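Local coordinates for protein phospholethanolamine N-methyltransferase 2 (PDB 4KRI) that probably transfers methyl groups from S-adenosylmethionine to methylated phosphoethanolamine intermediates on the way to phosphocholine, and binds phosphomonomethylethanolamine together with S-adenosylhomocysteine, at residues K215-M220 against Y292-D297; Q209-L214 against A237-S242; G320-T325 against F427-P432. All coordinates share one frame; numbering follows the deposited sequence.

Contact 1. Residues K215-M220 against Y292-D297; sequences KRFGPM and YVFSRD. With SAH (S-adenosyl-L-homocysteine), chain D.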
# COMPACT_ATOMS: atom_id res chain seq x y z
N LYS A 215 -12.88 7.74 -17.04
CA LYS A 215 -13.86 8.65 -17.60
C LYS A 215 -15.26 8.47 -17.00
O LYS A 215 -16.08 9.37 -17.06
CB LYS A 215 -13.91 8.49 -19.13
CG LYS A 215 -12.73 9.19 -19.82
CD LYS A 215 -12.72 8.93 -21.32
CE LYS A 215 -11.48 9.54 -21.97
NZ LYS A 215 -11.39 9.23 -23.43
N ARG A 216 -15.51 7.30 -16.42
CA ARG A 216 -16.82 7.05 -15.82
C ARG A 216 -17.02 7.75 -14.47
O ARG A 216 -18.10 7.68 -13.88
CB ARG A 216 -17.08 5.55 -15.75
CG ARG A 216 -17.02 4.93 -17.13
CD ARG A 216 -17.46 3.51 -17.14
NE ARG A 216 -18.82 3.36 -16.64
CZ ARG A 216 -19.50 2.22 -16.69
NH1 ARG A 216 -18.94 1.16 -17.24
NH2 ARG A 216 -20.73 2.15 -16.21
N PHE A 217 -15.99 8.44 -14.01
CA PHE A 217 -16.13 9.32 -12.84
C PHE A 217 -16.97 10.53 -13.24
O PHE A 217 -17.58 11.18 -12.38
CB PHE A 217 -14.77 9.84 -12.37
CG PHE A 217 -14.14 9.03 -11.26
CD1 PHE A 217 -14.66 9.06 -9.97
CD2 PHE A 217 -13.00 8.28 -11.50
CE1 PHE A 217 -14.07 8.32 -8.94
CE2 PHE A 217 -12.40 7.55 -10.48
CZ PHE A 217 -12.93 7.58 -9.19
N GLY A 218 -16.99 10.83 -14.54
CA GLY A 218 -17.57 12.06 -15.03
C GLY A 218 -16.52 13.15 -15.03
O GLY A 218 -15.32 12.86 -14.99
N PRO A 219 -16.94 14.42 -15.07
CA PRO A 219 -16.00 15.54 -15.12
C PRO A 219 -15.07 15.57 -13.90
O PRO A 219 -15.55 15.52 -12.76
CB PRO A 219 -16.91 16.78 -15.10
CG PRO A 219 -18.23 16.29 -15.61
CD PRO A 219 -18.35 14.87 -15.11
N MET A 220 -13.77 15.60 -14.16
CA MET A 220 -12.77 15.78 -13.11
C MET A 220 -11.93 17.00 -13.45
O MET A 220 -11.76 17.33 -14.63
CB MET A 220 -11.91 14.52 -12.97
CG MET A 220 -12.73 13.30 -12.55
SD MET A 220 -11.71 11.87 -12.12
CE MET A 220 -10.96 11.59 -13.70
N TYR A 292 -12.06 12.05 -4.85
CA TYR A 292 -12.33 10.77 -5.48
C TYR A 292 -11.60 9.67 -4.75
O TYR A 292 -10.50 9.87 -4.25
CB TYR A 292 -11.81 10.76 -6.94
CG TYR A 292 -12.36 11.90 -7.74
CD1 TYR A 292 -13.67 11.89 -8.19
CD2 TYR A 292 -11.57 13.01 -8.02
CE1 TYR A 292 -14.19 12.96 -8.90
CE2 TYR A 292 -12.07 14.08 -8.74
CZ TYR A 292 -13.38 14.05 -9.17
OH TYR A 292 -13.89 15.11 -9.88
N VAL A 293 -12.23 8.51 -4.69
CA VAL A 293 -11.54 7.31 -4.26
C VAL A 293 -11.73 6.32 -5.39
O VAL A 293 -12.85 6.08 -5.85
CB VAL A 293 -12.14 6.75 -2.95
CG1 VAL A 293 -11.57 5.36 -2.67
CG2 VAL A 293 -11.82 7.69 -1.79
N PHE A 294 -10.62 5.77 -5.86
CA PHE A 294 -10.63 4.89 -7.01
C PHE A 294 -10.00 3.58 -6.60
O PHE A 294 -8.96 3.58 -5.94
CB PHE A 294 -9.78 5.53 -8.11
CG PHE A 294 -9.71 4.73 -9.39
CD1 PHE A 294 -10.86 4.41 -10.09
CD2 PHE A 294 -8.48 4.32 -9.91
CE1 PHE A 294 -10.80 3.69 -11.28
CE2 PHE A 294 -8.41 3.60 -11.10
CZ PHE A 294 -9.57 3.29 -11.79
N SER A 295 -10.59 2.45 -6.98
CA SER A 295 -9.94 1.18 -6.70
C SER A 295 -10.12 0.27 -7.87
O SER A 295 -11.24 -0.08 -8.22
CB SER A 295 -10.48 0.54 -5.43
OG SER A 295 -9.75 -0.66 -5.18
N ARG A 296 -9.02 -0.12 -8.50
CA ARG A 296 -9.11 -0.89 -9.74
C ARG A 296 -8.65 -2.33 -9.54
O ARG A 296 -7.44 -2.59 -9.44
CB ARG A 296 -8.27 -0.17 -10.79
CG ARG A 296 -8.29 -0.81 -12.14
CD ARG A 296 -9.58 -0.54 -12.91
NE ARG A 296 -9.74 -1.66 -13.82
CZ ARG A 296 -9.08 -1.77 -14.97
NH1 ARG A 296 -8.28 -0.78 -15.36
NH2 ARG A 296 -9.22 -2.85 -15.72
N ASP A 297 -9.61 -3.24 -9.45
CA ASP A 297 -9.37 -4.67 -9.39
C ASP A 297 -8.51 -5.08 -8.20
O ASP A 297 -7.61 -5.92 -8.30
CB ASP A 297 -8.81 -5.15 -10.74
CG ASP A 297 -9.77 -4.84 -11.88
OD1 ASP A 297 -11.00 -4.90 -11.66
OD2 ASP A 297 -9.31 -4.49 -12.98
N SAH D . -4.84 -0.91 -9.32
CA SAH D . -3.61 -1.46 -9.95
CB SAH D . -3.17 -2.78 -9.19
CG SAH D . -4.08 -4.00 -9.30
SD SAH D . -3.47 -5.41 -8.33
C SAH D . -3.78 -1.63 -11.41
O SAH D . -4.80 -1.24 -11.96
OXT SAH D . -2.81 -1.94 -12.08
C5' SAH D . -4.25 -5.36 -6.71
C4' SAH D . -3.52 -4.68 -5.70
O4' SAH D . -4.37 -4.53 -4.53
C3' SAH D . -2.38 -5.51 -5.24
O3' SAH D . -1.18 -4.79 -5.46
C2' SAH D . -2.59 -5.73 -3.81
O2' SAH D . -1.39 -5.70 -3.07
C1' SAH D . -3.50 -4.60 -3.44
N9 SAH D . -4.23 -4.83 -2.14
C8 SAH D . -4.98 -5.90 -1.81
N7 SAH D . -5.51 -5.68 -0.60
C5 SAH D . -5.10 -4.47 -0.17
C6 SAH D . -5.34 -3.74 1.00
N6 SAH D . -6.13 -4.25 2.02
N1 SAH D . -4.77 -2.53 1.12
C2 SAH D . -4.00 -2.02 0.15
N3 SAH D . -3.76 -2.69 -0.99
C4 SAH D . -4.29 -3.92 -1.17
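Tyr292 meets Phe217 and Met220 across this contact, and tracing it outward shows how an aromatic cluster is built. Its CB lies near Phe217 CE1. With CG anti to its own carbonyl carbon (chi1 -54°), the ring is turned edge-on to the face of Phe217, and Tyr292 CD1 comes 3.5 Å from Phe217 CD1. The pair is T-shaped, with the planes at 69°. Farther out, Tyr292 CZ lies 3.5 Å from Met220 CG, while Met220 SD sits over the middle of the tyrosine ring, 4.0 Å from its centroid, a Met-aromatic contact. At the tip, Tyr292 OH rests 3.4 Å from Met220 CG and is hydrogen-bonded to Gln224. Phe217 also reaches along the strand: its CE2 is 3.5 Å from Phe294 CD1, and the carbonyl O of Val293 lies at its ring edge, 3.7 Å from Phe217 CZ. Farther along the segment, Arg296 O accepts a hydrogen bond from the amino N of S-adenosylhomocysteine (3.1 Å). The loop after helix 206-215 thus packs on a parallel part of the sheet, where strand 290-296 runs between strands 225-229 and 320-329, and Phe217 also touches Met226 and Leu323 on these neighbours.

Contact 2. Residues Q209-L214 against A237-S242; sequences QNLAIL and ARQAAS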
# COMPACT_ATOMS: atom_id res chain seq x y z
N GLN A 209 -7.88 0.59 -21.21
CA GLN A 209 -9.06 0.23 -20.44
C GLN A 209 -9.15 1.08 -19.19
O GLN A 209 -10.23 1.53 -18.82
CB GLN A 209 -9.05 -1.25 -20.05
CG GLN A 209 -10.31 -1.68 -19.29
CD GLN A 209 -11.58 -1.59 -20.14
OE1 GLN A 209 -11.60 -2.02 -21.29
NE2 GLN A 209 -12.64 -1.04 -19.56
N ASN A 210 -8.02 1.32 -18.54
CA ASN A 210 -8.05 2.16 -17.36
C ASN A 210 -8.53 3.57 -17.68
O ASN A 210 -9.22 4.20 -16.87
CB ASN A 210 -6.71 2.19 -16.64
CG ASN A 210 -6.84 2.65 -15.21
OD1 ASN A 210 -7.43 1.94 -14.39
ND2 ASN A 210 -6.35 3.84 -14.92
N LEU A 211 -8.19 4.07 -18.86
CA LEU A 211 -8.64 5.41 -19.24
C LEU A 211 -10.15 5.44 -19.40
O LEU A 211 -10.82 6.39 -19.00
CB LEU A 211 -7.96 5.88 -20.53
CG LEU A 211 -8.31 7.29 -20.98
CD1 LEU A 211 -7.79 8.31 -19.97
CD2 LEU A 211 -7.74 7.57 -22.36
N ALA A 212 -10.70 4.38 -19.99
CA ALA A 212 -12.14 4.28 -20.18
C ALA A 212 -12.85 4.25 -18.83
O ALA A 212 -13.90 4.87 -18.66
CB ALA A 212 -12.48 3.05 -21.02
N ILE A 213 -12.27 3.54 -17.86
CA ILE A 213 -12.84 3.48 -16.52
C ILE A 213 -12.77 4.83 -15.81
O ILE A 213 -13.75 5.27 -15.19
CB ILE A 213 -12.15 2.39 -15.68
CG1 ILE A 213 -12.37 1.04 -16.35
CG2 ILE A 213 -12.67 2.36 -14.25
CD1 ILE A 213 -11.87 -0.11 -15.57
N LEU A 214 -11.64 5.52 -15.91
CA LEU A 214 -11.49 6.83 -15.27
C LEU A 214 -12.53 7.83 -15.76
O LEU A 214 -13.00 8.68 -15.00
CB LEU A 214 -10.10 7.40 -15.52
CG LEU A 214 -9.01 6.76 -14.67
CD1 LEU A 214 -7.64 7.34 -15.05
CD2 LEU A 214 -9.29 6.98 -13.18
N ALA A 237 -2.44 5.30 -11.16
CA ALA A 237 -2.24 6.58 -10.48
C ALA A 237 -1.49 7.55 -11.38
O ALA A 237 -1.84 8.74 -11.45
CB ALA A 237 -1.48 6.39 -9.17
N ARG A 238 -0.45 7.06 -12.03
CA ARG A 238 0.35 7.90 -12.91
C ARG A 238 -0.48 8.42 -14.08
O ARG A 238 -0.29 9.55 -14.53
CB ARG A 238 1.59 7.12 -13.39
CG ARG A 238 2.60 6.83 -12.27
CD ARG A 238 3.31 8.10 -11.81
NE ARG A 238 4.05 8.67 -12.94
CZ ARG A 238 5.20 8.21 -13.40
NH1 ARG A 238 5.78 7.16 -12.82
NH2 ARG A 238 5.78 8.78 -14.45
N GLN A 239 -1.40 7.59 -14.56
CA GLN A 239 -2.29 7.97 -15.65
C GLN A 239 -3.34 9.01 -15.23
O GLN A 239 -3.64 9.94 -15.98
CB GLN A 239 -3.01 6.73 -16.19
CG GLN A 239 -3.94 7.02 -17.34
CD GLN A 239 -4.68 5.77 -17.78
OE1 GLN A 239 -5.18 5.03 -16.94
NE2 GLN A 239 -4.73 5.53 -19.08
N ALA A 240 -3.90 8.83 -14.05
CA ALA A 240 -4.84 9.82 -13.51
C ALA A 240 -4.17 11.18 -13.40
O ALA A 240 -4.77 12.22 -13.73
CB ALA A 240 -5.38 9.36 -12.15
N ALA A 241 -2.91 11.19 -12.96
CA ALA A 241 -2.19 12.44 -12.84
C ALA A 241 -1.85 13.00 -14.22
O ALA A 241 -2.04 14.20 -14.48
CB ALA A 241 -0.92 12.25 -12.02
N SER A 242 -1.35 12.16 -15.12
CA SER A 242 -0.85 12.70 -16.39
C SER A 242 -1.97 13.11 -17.34
O SER A 242 -1.82 14.07 -18.10
CB SER A 242 0.11 11.73 -17.07
OG SER A 242 -0.56 10.54 -17.42
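Asn210 and Gln239 meet amide to amide between helices 206-215 and 235-244, whose local axes pass 10.5 Å apart. Gln239 spans most of that gap. Its CG stands anti to the backbone N (chi1 -179°), and the chain stays extended beyond CG, so the amide is delivered at the surface of the facing helix. Asn210 also has CG anti to its backbone N, but it is short, and the two side chains run past each other in opposite directions. Their amide planes are nearly coplanar, 11° apart. In this setting Asn210 ND2 donates to Gln239 OE1 at 2.6 Å, a short bond for two neutral amides, with an almost straight N-H...O angle of 170°. Gln239 OE1 also has aliphatic carbon close by: Asn210 CB approaches to 3.2 Å, and Leu214 CD1 lies 3.9 Å away. The other branch of the glutamine amide turns toward Leu211, whose CB is 3.6 Å from Gln239 NE2. Leu214 CD1 is also 4.0 Å from Ala240 CA, so the leucine lies against the helix backbone. Helix 235-244 follows strand 225-229 and a glycine-rich turn, consistent with the cofactor-binding motif of Rossmann-like methyltransferases. Further partners fix both amides: Gln239 NE2 donates to Trp207 O, and Asn210 OD1 accepts from Arg296 NH1. The guanidinium charge would be expected to polarise the asparagine amide and strengthen its N-H as a donor. The chemistry is therefore a buried chain of hydrogen bonds running from Arg296 through Asn210 and Gln239 to Trp207 O, in which Asn210 probably helps place Arg296, a residue of the S-adenosylhomocysteine pocket.

Contact 3. Residues G320-T325 against F427-P432; sequences GKVLIT and FAAVKP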
# COMPACT_ATOMS: atom_id res chain seq x y z
N GLY A 320 -18.13 13.94 -2.72
CA GLY A 320 -17.08 13.18 -3.39
C GLY A 320 -17.57 11.86 -3.96
O GLY A 320 -18.65 11.38 -3.61
N LYS A 321 -16.76 11.26 -4.84
CA LYS A 321 -17.21 10.08 -5.57
C LYS A 321 -16.25 8.91 -5.43
O LYS A 321 -15.03 9.09 -5.48
CB LYS A 321 -17.40 10.42 -7.06
CG LYS A 321 -17.85 9.22 -7.89
CD LYS A 321 -18.29 9.62 -9.30
CE LYS A 321 -19.76 9.99 -9.35
NZ LYS A 321 -20.18 10.46 -10.70
N VAL A 322 -16.81 7.72 -5.25
CA VAL A 322 -16.04 6.49 -5.21
C VAL A 322 -16.34 5.70 -6.48
O VAL A 322 -17.47 5.69 -6.94
CB VAL A 322 -16.35 5.66 -3.94
CG1 VAL A 322 -17.84 5.38 -3.81
CG2 VAL A 322 -15.55 4.34 -3.93
N LEU A 323 -15.32 5.08 -7.06
CA LEU A 323 -15.48 4.23 -8.23
C LEU A 323 -14.56 3.04 -8.06
O LEU A 323 -13.37 3.19 -7.81
CB LEU A 323 -15.17 4.99 -9.52
CG LEU A 323 -15.57 4.33 -10.83
CD1 LEU A 323 -15.84 5.38 -11.90
CD2 LEU A 323 -14.49 3.37 -11.29
N ILE A 324 -15.13 1.84 -8.17
CA ILE A 324 -14.37 0.60 -7.96
C ILE A 324 -14.71 -0.39 -9.07
O ILE A 324 -15.87 -0.52 -9.47
CB ILE A 324 -14.75 -0.04 -6.59
CG1 ILE A 324 -14.48 0.93 -5.43
CG2 ILE A 324 -14.00 -1.35 -6.36
CD1 ILE A 324 -15.02 0.46 -4.09
N THR A 325 -13.69 -1.08 -9.59
CA THR A 325 -13.93 -2.28 -10.39
C THR A 325 -13.34 -3.45 -9.62
O THR A 325 -12.37 -3.28 -8.90
CB THR A 325 -13.35 -2.22 -11.82
OG1 THR A 325 -11.91 -2.30 -11.77
CG2 THR A 325 -13.77 -0.92 -12.53
N PHE A 427 -18.73 -0.50 -9.69
CA PHE A 427 -19.53 0.17 -8.68
C PHE A 427 -19.09 1.63 -8.60
O PHE A 427 -17.90 1.93 -8.57
CB PHE A 427 -19.35 -0.51 -7.32
CG PHE A 427 -19.68 0.37 -6.14
CD1 PHE A 427 -21.00 0.69 -5.84
CD2 PHE A 427 -18.68 0.86 -5.33
CE1 PHE A 427 -21.30 1.51 -4.75
CE2 PHE A 427 -18.96 1.69 -4.25
CZ PHE A 427 -20.28 2.00 -3.96
N ALA A 428 -20.05 2.55 -8.59
CA ALA A 428 -19.74 3.95 -8.30
C ALA A 428 -20.83 4.53 -7.41
O ALA A 428 -21.96 4.05 -7.42
CB ALA A 428 -19.64 4.75 -9.59
N ALA A 429 -20.49 5.55 -6.62
CA ALA A 429 -21.47 6.21 -5.76
C ALA A 429 -20.89 7.51 -5.23
O ALA A 429 -19.69 7.78 -5.38
CB ALA A 429 -21.87 5.30 -4.60
N VAL A 430 -21.75 8.31 -4.63
CA VAL A 430 -21.33 9.60 -4.10
C VAL A 430 -21.66 9.75 -2.61
O VAL A 430 -22.63 9.16 -2.11
CB VAL A 430 -21.89 10.79 -4.95
CG1 VAL A 430 -21.78 10.50 -6.43
CG2 VAL A 430 -23.32 11.05 -4.62
N LYS A 431 -20.83 10.52 -1.91
CA LYS A 431 -21.09 10.84 -0.51
C LYS A 431 -22.02 12.04 -0.50
O LYS A 431 -21.77 13.01 -1.21
CB LYS A 431 -19.78 11.20 0.20
CG LYS A 431 -19.96 11.60 1.67
CD LYS A 431 -18.61 11.64 2.37
CE LYS A 431 -18.73 12.10 3.82
NZ LYS A 431 -17.38 12.00 4.46
N PRO A 432 -23.11 11.98 0.28
CA PRO A 432 -24.09 13.07 0.21
C PRO A 432 -23.54 14.44 0.52
O PRO A 432 -22.59 14.51 1.33
CB PRO A 432 -25.16 12.68 1.25
CG PRO A 432 -24.71 11.35 1.85
CD PRO A 432 -23.67 10.78 0.93
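Ile324 and Phe427 are a hydrogen-bonded pair between antiparallel strands 320-329 and 422-430, and their side chains lie alongside each other, pointing the same way. Ile324 CD1 arrives at the edge of the phenylalanine ring, near its plane, 3.9 Å from Phe427 CD2. Val322 approaches the same ring obliquely, with CG1 3.9 Å from Phe427 CE2. This methyl is set between the valine's backbone N and carbonyl carbon (chi1 55°), a placing that also brings it 4.1 Å from Ala429 CB. Phe427 meets the ring of Phe309 on helix 305-315 as well, so this face of the strand pair is the one packed beneath that helix. On the other face, Leu323 sits beside Ala428, with Leu323 CG and Ala428 CB 4.3 Å apart, and Lys321 runs across Val430. The lysine chain bends at its third torsion (chi3 -88°), which brings CE to 3.6 Å from Val430 CG1 while NZ turns to donate to Phe217 O. Between the two layers of side chains the backbones form a ladder of five hydrogen bonds, among them Ile324 N to Phe427 O at 2.8 Å and Val322 N to Ala429 O at 2.9 Å. The last rung, Lys431 N to Gly320 O, lies where strand 422-430 gives way to loop. Strand 422-430, antiparallel between strands 320-329 and 367-371, is the reversed strand characteristic of class I, Rossmann-like methyltransferases. Chemically, the pairing is backbone polar bonding flanked by aromatic and aliphatic groups on one face and by Leu323, Ala428, Val430 and the aliphatic part of Lys321 on the other. At its end Lys431 is buried, and its NZ donates to Tyr313 O, Leu316 O and Asn288 OD1, oxygens that would be expected to stabilise the ammonium group.

All three contacts are largely buried in the methyltransferase fold, though contact 1 reaches the protein surface at Pro219. Contacts 1 and 3 share the sheet, since strands 290-296 and 320-329 are neighbours in it, whereas contacts 1 and 2 use helix 206-215 and the loop that follows it. Ile213 packs against Phe294 of contact 1 and against Leu323 and Thr325 of contact 3, joining helix to sheet. The chemistry changes with position: aromatic and sulfur packing under the loop, an amide pair between helices close to the cofactor, and a backbone ladder where the sheet turns antiparallel. Asp297 OD1 and Thr325 OG1, 2.8 Å apart and hydrogen-bonded, tie contacts 1 and 3 near the ligands.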